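Local atomic coordinates of endonuclease IV (Thermus thermophilus, PDB entry 3AAM), a protein that cleaves the DNA backbone at apurinic or apyrimidinic sites in base excision repair, leaving a 3'-hydroxyl and a 5'-terminal sugar phosphate, with metal ions as cofactor. Residues Val138-Gly143 with Val166-Cys171; His172-Gly177 with Asn206-Gly211; Tyr178-Asp183 with Gly225-Gly230; Asp217-Leu222 with Ile246-Arg251. One frame throughout, in Å; residues are numbered along the deposited sequence.

Interaction 1 of 4, residues Val138-Gly143 with Val166-Cys171; sequences VENTAG and VCLDTC
The amide of Asn140 is the flat group of this contact: both of its polar atoms meet the backbone of Asp169 close to the plane of the amide, while CD1 of Leu168 comes up to OD1 at 3.7 Å. The setting is the beta-alpha-beta unit of a TIM barrel, where strands 135-139 and 165-169 run parallel and helix 152-159 makes the crossover. Asp169 N gives its hydrogen to Asn140 OD1 at 2.7 Å, in the carbonyl plane and on a lone pair, with an N-H...O angle of 169°. Asn140 ND2 returns a bond to Asp169 O at 3.2 Å, and that oxygen lies close to the plane of the amide. Two bonds to one residue leave the amide little freedom to turn. Its CG sits between the backbone N and the carbonyl carbon (chi1 55°), which swings the amide over toward the other strand just where the regular ladder gives out.

One step earlier along the strands, Cys167 N binds Val138 O at 3.0 Å, and Asn140 N makes a weak bond to Cys167 O. The CA of Glu139 also approaches that oxygen, as a CA-H...O contact. On one face of the sheet Val138 and Val166 pack against each other and against Val159 of the crossover helix; on the other lie Glu139 and Cys167, both touching His204. Asp169 caps helix 170-176, its OD1 accepting from His172 N and, weakly, from Cys171 N. Within the valine pair, the two CG2 methyls, of Val138 and of Val166, meet at 4.0 Å.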
loop_
_atom_site.group_PDB
_atom_site.type_symbol
_atom_site.label_atom_id
_atom_site.label_comp_id
_atom_site.label_asym_id
_atom_site.label_seq_id
_atom_site.Cartn_x
_atom_site.Cartn_y
_atom_site.Cartn_z
ATOM N N VAL A 138 7.671 0.328 1.819
ATOM C CA VAL A 138 7.430 0.755 3.193
ATOM C C VAL A 138 6.596 2.026 3.115
ATOM O O VAL A 138 6.887 2.916 2.316
ATOM C CB VAL A 138 8.749 1.041 3.956
ATOM C CG1 VAL A 138 9.518 -0.256 4.153
ATOM C CG2 VAL A 138 9.596 2.049 3.199
ATOM N N GLU A 139 5.552 2.101 3.933
ATOM C CA GLU A 139 4.669 3.263 3.927
ATOM C C GLU A 139 5.105 4.321 4.923
ATOM O O GLU A 139 5.723 4.012 5.939
ATOM C CB GLU A 139 3.235 2.860 4.304
ATOM C CG GLU A 139 2.808 1.464 3.884
ATOM C CD GLU A 139 1.435 1.072 4.432
ATOM O OE1 GLU A 139 1.118 1.416 5.596
ATOM O OE2 GLU A 139 0.676 0.400 3.702
ATOM N N ASN A 140 4.786 5.575 4.624
ATOM C CA ASN A 140 5.070 6.643 5.569
ATOM C C ASN A 140 3.910 6.506 6.553
ATOM O O ASN A 140 2.864 5.937 6.215
ATOM C CB ASN A 140 5.038 8.014 4.893
ATOM C CG ASN A 140 3.736 8.277 4.169
ATOM O OD1 ASN A 140 3.410 7.599 3.197
ATOM N ND2 ASN A 140 2.987 9.271 4.635
ATOM N N THR A 141 4.082 7.014 7.769
ATOM C CA THR A 141 3.050 6.888 8.790
ATOM C C THR A 141 2.602 8.207 9.399
ATOM O O THR A 141 3.180 9.262 9.136
ATOM C CB THR A 141 3.531 5.986 9.934
ATOM O OG1 THR A 141 4.621 6.623 10.613
ATOM C CG2 THR A 141 4.003 4.651 9.388
ATOM N N ALA A 142 1.563 8.129 10.226
ATOM C CA ALA A 142 1.021 9.296 10.903
ATOM C C ALA A 142 1.984 9.768 11.991
ATOM O O ALA A 142 1.896 10.899 12.468
ATOM C CB ALA A 142 -0.336 8.957 11.510
ATOM N N GLY A 143 2.902 8.891 12.384
ATOM C CA GLY A 143 3.872 9.246 13.404
ATOM C C GLY A 143 3.300 9.317 14.806
ATOM O O GLY A 143 2.234 8.771 15.086
ATOM N N VAL A 166 9.162 2.911 -1.682
ATOM C CA VAL A 166 8.170 3.539 -0.820
ATOM C C VAL A 166 6.745 3.620 -1.341
ATOM O O VAL A 166 6.510 3.730 -2.544
ATOM C CB VAL A 166 8.642 4.981 -0.469
ATOM C CG1 VAL A 166 7.534 5.759 0.236
ATOM C CG2 VAL A 166 9.888 4.915 0.395
ATOM N N CYS A 167 5.797 3.546 -0.409
ATOM C CA CYS A 167 4.388 3.703 -0.726
ATOM C C CYS A 167 3.938 4.945 0.035
ATOM O O CYS A 167 4.028 5.000 1.260
ATOM C CB CYS A 167 3.555 2.507 -0.258
ATOM S SG CYS A 167 1.764 2.816 -0.387
ATOM N N LEU A 168 3.475 5.951 -0.691
ATOM C CA LEU A 168 3.001 7.168 -0.057
ATOM C C LEU A 168 1.536 7.038 0.322
ATOM O O LEU A 168 0.704 6.711 -0.526
ATOM C CB LEU A 168 3.145 8.356 -1.007
ATOM C CG LEU A 168 2.340 9.597 -0.606
ATOM C CD1 LEU A 168 2.930 10.210 0.665
ATOM C CD2 LEU A 168 2.340 10.600 -1.749
ATOM N N ASP A 169 1.226 7.268 1.593
ATOM C CA ASP A 169 -0.160 7.250 2.037
ATOM C C ASP A 169 -0.471 8.703 2.378
ATOM O O ASP A 169 0.127 9.290 3.283
ATOM C CB ASP A 169 -0.362 6.357 3.264
ATOM C CG ASP A 169 -1.823 6.271 3.679
ATOM O OD1 ASP A 169 -2.439 7.338 3.910
ATOM O OD2 ASP A 169 -2.361 5.145 3.769
ATOM N N THR A 170 -1.392 9.292 1.626
ATOM C CA THR A 170 -1.769 10.686 1.824
ATOM C C THR A 170 -2.446 10.975 3.164
ATOM O O THR A 170 -2.316 12.077 3.703
ATOM C CB THR A 170 -2.683 11.139 0.689
ATOM O OG1 THR A 170 -3.673 10.130 0.459
ATOM C CG2 THR A 170 -1.877 11.352 -0.588
ATOM N N CYS A 171 -3.177 10.001 3.697
ATOM C CA CYS A 171 -3.843 10.183 4.985
ATOM C C CYS A 171 -2.766 10.239 6.056
ATOM O O CYS A 171 -2.768 11.125 6.913
ATOM C CB CYS A 171 -4.793 9.016 5.275
ATOM S SG CYS A 171 -5.571 9.068 6.917
#

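Interaction 2 of 4, residues His172-Gly177 with Asn206-Gly211; sequences HAYAAG and NDSVGG. With MN (manganese (II) ion), chain B.
This is van der Waals packing near the C-terminal end of the barrel strands, between Tyr174 and Ala175 of the short helix 170-176 and the chain that leaves strand 202-208 through Ser208, Gly210 and Gly211. The tyrosine ring does most of the touching. Its CG stands anti to the backbone N (chi1 -167°), which brings the CD2-CE2 edge up to the loop. Gly210 O lies at that edge, in the ring plane, 3.5 Å from CE2, and Ser208 OG comes near the same edge at 3.9 Å from CD2. The carbonyl carbon of Gly211 approaches CE2 obliquely, and Ala175 CA adds a looser contact with Gly211 O at 4.0 Å.

The loop holds its own shape: Ser208 OG donates to Gly210 O at 2.7 Å, fixing the carbonyl that meets the ring, and Ser208 N is bound by Asp207 OD1. Replacing Tyr174 by an alanine would probably open a gap beside Gly210 and Gly211 and leave their loop freer to shift.

Two residues earlier in the helix, His172 NE2 coordinates the manganese ion at 2.2 Å, while its ND1 is bound to Asn140 O, a second-shell bond that sets the imidazole's direction. The helix ends in a Schellman motif at Gly177. It lies beside the end of strand 202-208, with Ala181 of the following loop against Tyr174 and strand 219-220 pairing antiparallel with Asp207.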
loop_
_atom_site.group_PDB
_atom_site.type_symbol
_atom_site.label_atom_id
_atom_site.label_comp_id
_atom_site.label_asym_id
_atom_site.label_seq_id
_atom_site.Cartn_x
_atom_site.Cartn_y
_atom_site.Cartn_z
ATOM N N HIS A 172 -1.840 9.288 6.002
ATOM C CA HIS A 172 -0.750 9.242 6.970
ATOM C C HIS A 172 0.070 10.527 6.923
ATOM O O HIS A 172 0.416 11.091 7.962
ATOM C CB HIS A 172 0.171 8.058 6.683
ATOM C CG HIS A 172 -0.481 6.723 6.864
ATOM N ND1 HIS A 172 0.179 5.539 6.625
ATOM C CD2 HIS A 172 -1.734 6.385 7.252
ATOM C CE1 HIS A 172 -0.638 4.527 6.856
ATOM N NE2 HIS A 172 -1.805 5.013 7.237
ATOM N N ALA A 173 0.374 10.981 5.711
ATOM C CA ALA A 173 1.161 12.196 5.526
ATOM C C ALA A 173 0.459 13.397 6.146
ATOM O O ALA A 173 1.077 14.192 6.854
ATOM C CB ALA A 173 1.410 12.443 4.038
ATOM N N TYR A 174 -0.837 13.515 5.884
ATOM C CA TYR A 174 -1.620 14.625 6.415
ATOM C C TYR A 174 -1.600 14.576 7.940
ATOM O O TYR A 174 -1.359 15.588 8.601
ATOM C CB TYR A 174 -3.058 14.535 5.900
ATOM C CG TYR A 174 -3.883 15.780 6.134
ATOM C CD1 TYR A 174 -3.521 16.994 5.558
ATOM C CD2 TYR A 174 -5.030 15.740 6.924
ATOM C CE1 TYR A 174 -4.279 18.142 5.762
ATOM C CE2 TYR A 174 -5.797 16.884 7.134
ATOM C CZ TYR A 174 -5.413 18.080 6.549
ATOM O OH TYR A 174 -6.161 19.217 6.751
ATOM N N ALA A 175 -1.844 13.393 8.495
ATOM C CA ALA A 175 -1.859 13.225 9.943
ATOM C C ALA A 175 -0.507 13.538 10.564
ATOM O O ALA A 175 -0.431 13.965 11.712
ATOM C CB ALA A 175 -2.283 11.806 10.304
ATOM N N ALA A 176 0.560 13.335 9.800
ATOM C CA ALA A 176 1.908 13.587 10.293
ATOM C C ALA A 176 2.306 15.057 10.236
ATOM O O ALA A 176 3.256 15.468 10.907
ATOM C CB ALA A 176 2.907 12.751 9.509
ATOM N N GLY A 177 1.596 15.847 9.435
ATOM C CA GLY A 177 1.924 17.259 9.333
ATOM C C GLY A 177 2.154 17.780 7.924
ATOM O O GLY A 177 2.401 18.972 7.736
ATOM N N ASN A 206 -5.638 7.665 0.392
ATOM C CA ASN A 206 -6.665 7.736 1.422
ATOM C C ASN A 206 -6.949 9.165 1.865
ATOM O O ASN A 206 -6.023 9.960 2.023
ATOM C CB ASN A 206 -6.210 6.942 2.651
ATOM C CG ASN A 206 -6.056 5.466 2.367
ATOM O OD1 ASN A 206 -5.048 4.850 2.722
ATOM N ND2 ASN A 206 -7.057 4.887 1.732
ATOM N N ASP A 207 -8.220 9.506 2.054
ATOM C CA ASP A 207 -8.514 10.832 2.565
ATOM C C ASP A 207 -8.393 10.620 4.074
ATOM O O ASP A 207 -8.227 9.486 4.528
ATOM C CB ASP A 207 -9.916 11.314 2.193
ATOM C CG ASP A 207 -10.053 12.829 2.309
ATOM O OD1 ASP A 207 -9.368 13.425 3.173
ATOM O OD2 ASP A 207 -10.848 13.428 1.550
ATOM N N SER A 208 -8.489 11.691 4.846
ATOM C CA SER A 208 -8.307 11.600 6.288
ATOM C C SER A 208 -9.428 12.174 7.142
ATOM O O SER A 208 -9.948 13.249 6.857
ATOM C CB SER A 208 -6.989 12.300 6.644
ATOM O OG SER A 208 -6.796 12.435 8.039
ATOM N N VAL A 209 -9.791 11.443 8.193
ATOM C CA VAL A 209 -10.813 11.903 9.124
ATOM C C VAL A 209 -10.111 12.872 10.072
ATOM O O VAL A 209 -10.679 13.888 10.477
ATOM C CB VAL A 209 -11.410 10.728 9.941
ATOM C CG1 VAL A 209 -12.297 11.265 11.063
ATOM C CG2 VAL A 209 -12.219 9.822 9.033
ATOM N N GLY A 210 -8.864 12.553 10.409
ATOM C CA GLY A 210 -8.090 13.399 11.299
ATOM C C GLY A 210 -7.565 14.649 10.621
ATOM O O GLY A 210 -7.410 14.690 9.400
ATOM N N GLY A 211 -7.285 15.674 11.420
ATOM C CA GLY A 211 -6.785 16.921 10.877
ATOM C C GLY A 211 -5.281 16.954 10.681
ATOM O O GLY A 211 -4.572 16.017 11.053
HETATM MN MN MN B . -3.669 3.909 7.825
HETATM O O HOH W 1 -5.305 2.487 9.092
#

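Interaction 3 of 4, residues Tyr178-Asp183 with Gly225-Gly230; sequences YDVAED and GKIGEG
Apolar contacts carry this meeting of two loops. Val180 CG1, anti to its own backbone nitrogen (chi1 -174°), reaches Ile227 CG2 at 3.7 Å, the two branched side chains crossing at a slant. Ala181 sets its methyl alongside the opposite backbone, with CB 3.8 Å from Ile227 CA and 3.6 Å from Lys226 O.

Close backbone packing comes next. Gly230 CA lies 3.7 Å from Val180 O and also faces Ala181 O; a beta carbon at this glycine would run into Val180 O, so the close approach depends on its bare CA.

The hydrogen bonds lie within each loop and set its shape. Asp179 OD1 accepts from Glu182 N at 2.9 Å, the donor standing well above the carboxylate plane, and Asp179 O receives Asp183 N. On the other side, Gly230 N closes on Ile227 O at 3.0 Å. Asp207 grips the same loop from strand 202-208, its carboxylate accepting from Ile227 N and Gly228 N, while Tyr174 packs on both Ala181 and Ile227.

The elements are an Asx motif at Asp179, in the loop whose last residue, Asp183, is the N-cap of helix 184-194, and a type II' beta turn from Ile227 to Gly230 leading into helix 230-235: two TIM-barrel loops packed together ahead of their helices.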
loop_
_atom_site.group_PDB
_atom_site.type_symbol
_atom_site.label_atom_id
_atom_site.label_comp_id
_atom_site.label_asym_id
_atom_site.label_seq_id
_atom_site.Cartn_x
_atom_site.Cartn_y
_atom_site.Cartn_z
ATOM N N TYR A 178 2.096 16.899 6.932
ATOM C CA TYR A 178 2.278 17.318 5.544
ATOM C C TYR A 178 0.926 17.809 5.040
ATOM O O TYR A 178 -0.028 17.037 4.963
ATOM C CB TYR A 178 2.765 16.146 4.695
ATOM C CG TYR A 178 4.196 15.732 4.972
ATOM C CD1 TYR A 178 5.266 16.497 4.504
ATOM C CD2 TYR A 178 4.480 14.563 5.673
ATOM C CE1 TYR A 178 6.588 16.101 4.723
ATOM C CE2 TYR A 178 5.798 14.160 5.901
ATOM C CZ TYR A 178 6.844 14.931 5.420
ATOM O OH TYR A 178 8.145 14.522 5.615
ATOM N N ASP A 179 0.846 19.089 4.690
ATOM C CA ASP A 179 -0.419 19.665 4.240
ATOM C C ASP A 179 -0.859 19.244 2.836
ATOM O O ASP A 179 -0.775 20.022 1.885
ATOM C CB ASP A 179 -0.356 21.191 4.312
ATOM C CG ASP A 179 -1.732 21.825 4.351
ATOM O OD1 ASP A 179 -2.718 21.133 4.023
ATOM O OD2 ASP A 179 -1.828 23.017 4.711
ATOM N N VAL A 180 -1.356 18.018 2.714
ATOM C CA VAL A 180 -1.813 17.514 1.423
ATOM C C VAL A 180 -3.074 18.242 0.955
ATOM O O VAL A 180 -3.329 18.352 -0.246
ATOM C CB VAL A 180 -2.124 16.006 1.492
ATOM C CG1 VAL A 180 -2.444 15.475 0.097
ATOM C CG2 VAL A 180 -0.945 15.257 2.101
ATOM N N ALA A 181 -3.855 18.742 1.907
ATOM C CA ALA A 181 -5.093 19.444 1.590
ATOM C C ALA A 181 -4.891 20.776 0.875
ATOM O O ALA A 181 -5.540 21.046 -0.140
ATOM C CB ALA A 181 -5.904 19.669 2.863
ATOM N N GLU A 182 -3.993 21.600 1.406
ATOM C CA GLU A 182 -3.737 22.924 0.847
ATOM C C GLU A 182 -2.474 23.057 0.005
ATOM O O GLU A 182 -2.342 24.010 -0.763
ATOM C CB GLU A 182 -3.682 23.956 1.975
ATOM C CG GLU A 182 -4.938 24.010 2.831
ATOM C CD GLU A 182 -6.193 24.172 1.998
ATOM O OE1 GLU A 182 -6.218 25.070 1.130
ATOM O OE2 GLU A 182 -7.153 23.402 2.214
ATOM N N ASP A 183 -1.543 22.121 0.154
ATOM C CA ASP A 183 -0.296 22.183 -0.603
ATOM C C ASP A 183 0.146 20.806 -1.088
ATOM O O ASP A 183 1.273 20.375 -0.832
ATOM C CB ASP A 183 0.797 22.821 0.263
ATOM C CG ASP A 183 2.068 23.124 -0.513
ATOM O OD1 ASP A 183 1.997 23.317 -1.744
ATOM O OD2 ASP A 183 3.142 23.188 0.121
ATOM N N GLY A 225 -13.182 13.325 3.388
ATOM C CA GLY A 225 -12.273 13.635 4.476
ATOM C C GLY A 225 -11.826 15.084 4.500
ATOM O O GLY A 225 -12.417 15.939 3.844
ATOM N N LYS A 226 -10.760 15.355 5.248
ATOM C CA LYS A 226 -10.238 16.709 5.384
ATOM C C LYS A 226 -9.294 17.141 4.268
ATOM O O LYS A 226 -8.964 18.322 4.160
ATOM C CB LYS A 226 -9.531 16.857 6.735
ATOM C CG LYS A 226 -10.399 16.484 7.930
ATOM C CD LYS A 226 -11.684 17.291 7.960
ATOM C CE LYS A 226 -12.579 16.867 9.120
ATOM N NZ LYS A 226 -13.923 17.513 9.046
ATOM N N ILE A 227 -8.853 16.200 3.441
ATOM C CA ILE A 227 -7.957 16.551 2.348
ATOM C C ILE A 227 -8.774 16.972 1.132
ATOM O O ILE A 227 -8.396 17.895 0.410
ATOM C CB ILE A 227 -7.033 15.372 1.985
ATOM C CG1 ILE A 227 -6.251 14.944 3.230
ATOM C CG2 ILE A 227 -6.067 15.796 0.872
ATOM C CD1 ILE A 227 -5.411 13.690 3.051
ATOM N N GLY A 228 -9.897 16.294 0.917
ATOM C CA GLY A 228 -10.774 16.629 -0.193
ATOM C C GLY A 228 -10.134 16.640 -1.568
ATOM O O GLY A 228 -9.460 15.688 -1.961
ATOM N N GLU A 229 -10.347 17.726 -2.308
ATOM C CA GLU A 229 -9.800 17.841 -3.652
ATOM C C GLU A 229 -8.279 17.854 -3.683
ATOM O O GLU A 229 -7.674 17.796 -4.754
ATOM C CB GLU A 229 -10.366 19.084 -4.346
ATOM C CG GLU A 229 -11.873 19.016 -4.576
ATOM C CD GLU A 229 -12.280 17.958 -5.592
ATOM O OE1 GLU A 229 -11.443 17.106 -5.952
ATOM O OE2 GLU A 229 -13.452 17.973 -6.025
ATOM N N GLY A 230 -7.656 17.927 -2.511
ATOM C CA GLY A 230 -6.208 17.901 -2.465
ATOM C C GLY A 230 -5.727 16.588 -3.062
ATOM O O GLY A 230 -4.670 16.525 -3.691
#

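Interaction 4 of 4, residues Asp217-Leu222 with Ile246-Arg251; sequences DHHAHL and ILETPR. With MN (manganese (II) ion), chain B.
His219 and Glu248 meet next to the manganese ion. In the first shell, His219 NE2 binds the metal at 2.3 Å and Asp217 grips it with both carboxylate oxygens, OD1 at 2.4 Å and OD2 at 2.5 Å; a water and His172 also coordinate. The far side of the His219 ring is held by the other segment: ND1 donates to Glu248 O at 2.8 Å, with the acceptor in the ring plane and the donor in the carbonyl plane. This second-shell bond fixes the rotation of the imidazole. The Glu248 carboxylate runs nearly parallel to the ring plane, OE1 lying 3.4 Å from His219 CE1, while its OE2 accepts from Gln32.

Farther from the metal, His221 ND1 and Thr249 OG1 share a hydrogen bond of 2.8 Å at the ring's edge. Pro250 O lies in the same ring plane, 3.2 Å from His221 CE1, and the proline CD packs close by. Thr249 OG1 sits between its backbone N and carbonyl carbon (chi1 58°), leaving CG2 to rest against Ala220 O. A leucine in place of His221 would probably leave the Thr249 hydroxyl without this partner. Beyond lie Leu222 and Leu247, packed together near helix 253-267.

With NE2 committed to the metal and ND1 to Glu248 O, both ring nitrogens of His219 are engaged, and the ring is held in place between the ion and the 246-251 segment.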
loop_
_atom_site.group_PDB
_atom_site.type_symbol
_atom_site.label_atom_id
_atom_site.label_comp_id
_atom_site.label_asym_id
_atom_site.label_seq_id
_atom_site.Cartn_x
_atom_site.Cartn_y
_atom_site.Cartn_z
ATOM N N ASP A 217 -4.829 8.282 12.441
ATOM C CA ASP A 217 -4.804 7.475 11.226
ATOM C C ASP A 217 -6.189 6.872 11.035
ATOM O O ASP A 217 -6.466 5.769 11.496
ATOM C CB ASP A 217 -3.757 6.361 11.353
ATOM C CG ASP A 217 -3.677 5.480 10.112
ATOM O OD1 ASP A 217 -4.330 5.801 9.098
ATOM O OD2 ASP A 217 -2.952 4.464 10.149
ATOM N N HIS A 218 -7.052 7.612 10.346
ATOM C CA HIS A 218 -8.425 7.183 10.104
ATOM C C HIS A 218 -8.776 7.527 8.653
ATOM O O HIS A 218 -9.075 8.678 8.333
ATOM C CB HIS A 218 -9.341 7.921 11.087
ATOM C CG HIS A 218 -10.745 7.404 11.130
ATOM N ND1 HIS A 218 -11.665 7.846 12.057
ATOM C CD2 HIS A 218 -11.388 6.492 10.364
ATOM C CE1 HIS A 218 -12.817 7.228 11.860
ATOM N NE2 HIS A 218 -12.675 6.401 10.838
ATOM N N HIS A 219 -8.736 6.526 7.781
ATOM C CA HIS A 219 -9.021 6.731 6.361
ATOM C C HIS A 219 -10.461 7.157 6.102
ATOM O O HIS A 219 -11.371 6.798 6.847
ATOM C CB HIS A 219 -8.772 5.453 5.555
ATOM C CG HIS A 219 -7.425 4.835 5.766
ATOM N ND1 HIS A 219 -7.073 3.631 5.196
ATOM C CD2 HIS A 219 -6.357 5.232 6.496
ATOM C CE1 HIS A 219 -5.847 3.310 5.567
ATOM N NE2 HIS A 219 -5.390 4.265 6.358
ATOM N N ALA A 220 -10.646 7.921 5.031
ATOM C CA ALA A 220 -11.960 8.380 4.611
ATOM C C ALA A 220 -12.050 8.235 3.096
ATOM O O ALA A 220 -11.035 8.315 2.398
ATOM C CB ALA A 220 -12.167 9.839 5.005
ATOM N N HIS A 221 -13.263 8.007 2.598
ATOM C CA HIS A 221 -13.503 7.866 1.164
ATOM C C HIS A 221 -13.112 9.160 0.453
ATOM O O HIS A 221 -12.953 10.207 1.086
ATOM C CB HIS A 221 -14.986 7.594 0.888
ATOM C CG HIS A 221 -15.501 6.327 1.494
ATOM N ND1 HIS A 221 -14.969 5.089 1.202
ATOM C CD2 HIS A 221 -16.517 6.103 2.360
ATOM C CE1 HIS A 221 -15.635 4.158 1.861
ATOM N NE2 HIS A 221 -16.580 4.747 2.573
ATOM N N LEU A 222 -12.965 9.089 -0.865
ATOM C CA LEU A 222 -12.614 10.272 -1.638
ATOM C C LEU A 222 -13.676 11.350 -1.433
ATOM O O LEU A 222 -14.874 11.065 -1.424
ATOM C CB LEU A 222 -12.493 9.913 -3.120
ATOM C CG LEU A 222 -11.460 8.821 -3.415
ATOM C CD1 LEU A 222 -11.471 8.505 -4.900
ATOM C CD2 LEU A 222 -10.076 9.270 -2.968
ATOM N N ILE A 246 -4.167 3.186 -4.856
ATOM C CA ILE A 246 -5.088 2.287 -4.166
ATOM C C ILE A 246 -5.774 2.992 -3.000
ATOM O O ILE A 246 -5.112 3.589 -2.147
ATOM C CB ILE A 246 -4.339 1.039 -3.605
ATOM C CG1 ILE A 246 -3.738 0.219 -4.749
ATOM C CG2 ILE A 246 -5.287 0.178 -2.782
ATOM C CD1 ILE A 246 -4.773 -0.363 -5.712
ATOM N N LEU A 247 -7.100 2.925 -2.969
ATOM C CA LEU A 247 -7.883 3.521 -1.891
ATOM C C LEU A 247 -8.154 2.386 -0.908
ATOM O O LEU A 247 -8.450 1.263 -1.325
ATOM C CB LEU A 247 -9.207 4.076 -2.431
ATOM C CG LEU A 247 -10.136 4.710 -1.393
ATOM C CD1 LEU A 247 -9.473 5.925 -0.745
ATOM C CD2 LEU A 247 -11.435 5.118 -2.073
ATOM N N GLU A 248 -8.030 2.672 0.386
ATOM C CA GLU A 248 -8.242 1.666 1.426
ATOM C C GLU A 248 -9.336 2.131 2.382
ATOM O O GLU A 248 -9.053 2.645 3.460
ATOM C CB GLU A 248 -6.945 1.442 2.206
ATOM C CG GLU A 248 -5.726 1.126 1.348
ATOM C CD GLU A 248 -4.467 0.980 2.179
ATOM O OE1 GLU A 248 -4.199 1.875 3.011
ATOM O OE2 GLU A 248 -3.744 -0.019 2.000
ATOM N N THR A 249 -10.589 1.953 1.978
ATOM C CA THR A 249 -11.719 2.372 2.796
ATOM C C THR A 249 -12.811 1.306 2.748
ATOM O O THR A 249 -12.715 0.354 1.985
ATOM C CB THR A 249 -12.275 3.708 2.288
ATOM O OG1 THR A 249 -12.655 3.566 0.913
ATOM C CG2 THR A 249 -11.227 4.799 2.415
ATOM N N PRO A 250 -13.858 1.450 3.576
ATOM C CA PRO A 250 -14.948 0.467 3.593
ATOM C C PRO A 250 -15.488 0.134 2.201
ATOM O O PRO A 250 -15.673 1.021 1.364
ATOM C CB PRO A 250 -15.981 1.129 4.494
ATOM C CG PRO A 250 -15.109 1.833 5.496
ATOM C CD PRO A 250 -14.072 2.484 4.604
ATOM N N ARG A 251 -15.756 -1.150 1.982
ATOM C CA ARG A 251 -16.234 -1.640 0.694
ATOM C C ARG A 251 -17.730 -1.928 0.662
ATOM O O ARG A 251 -18.333 -2.252 1.679
ATOM C CB ARG A 251 -15.477 -2.915 0.336
ATOM C CG ARG A 251 -13.961 -2.746 0.235
ATOM C CD ARG A 251 -13.595 -1.953 -1.008
ATOM N NE ARG A 251 -14.397 -2.408 -2.139
ATOM C CZ ARG A 251 -14.384 -3.648 -2.615
ATOM N NH1 ARG A 251 -13.592 -4.568 -2.078
ATOM N NH2 ARG A 251 -15.212 -3.987 -3.594
HETATM MN MN MN B . -3.669 3.909 7.825
HETATM O O HOH W 1 -5.305 2.487 9.092
#

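Overall arrangement
All four contacts gather at the C-terminal ends of the strands of one TIM barrel. Strands 135-139, 165-169, 202-208 and 244-247 stand side by side in the sheet, so interactions 1, 2 and 4 share it, and interactions 1 and 2 also share helix 170-176. The centres of these three lie about 10 to 13 Å apart. Interaction 3 is farther out, its centre about 8 Å from that of interaction 2, to which it is tied by Asp207 and Ser208. Along the chain, interaction 1 closes before the others open, whereas interaction 3 alternates its segments with those of 2 and 4. Interaction 2 supplies one protein ligand and interaction 4 two, so helix 170-176 and residues 217-219 converge on one manganese ion.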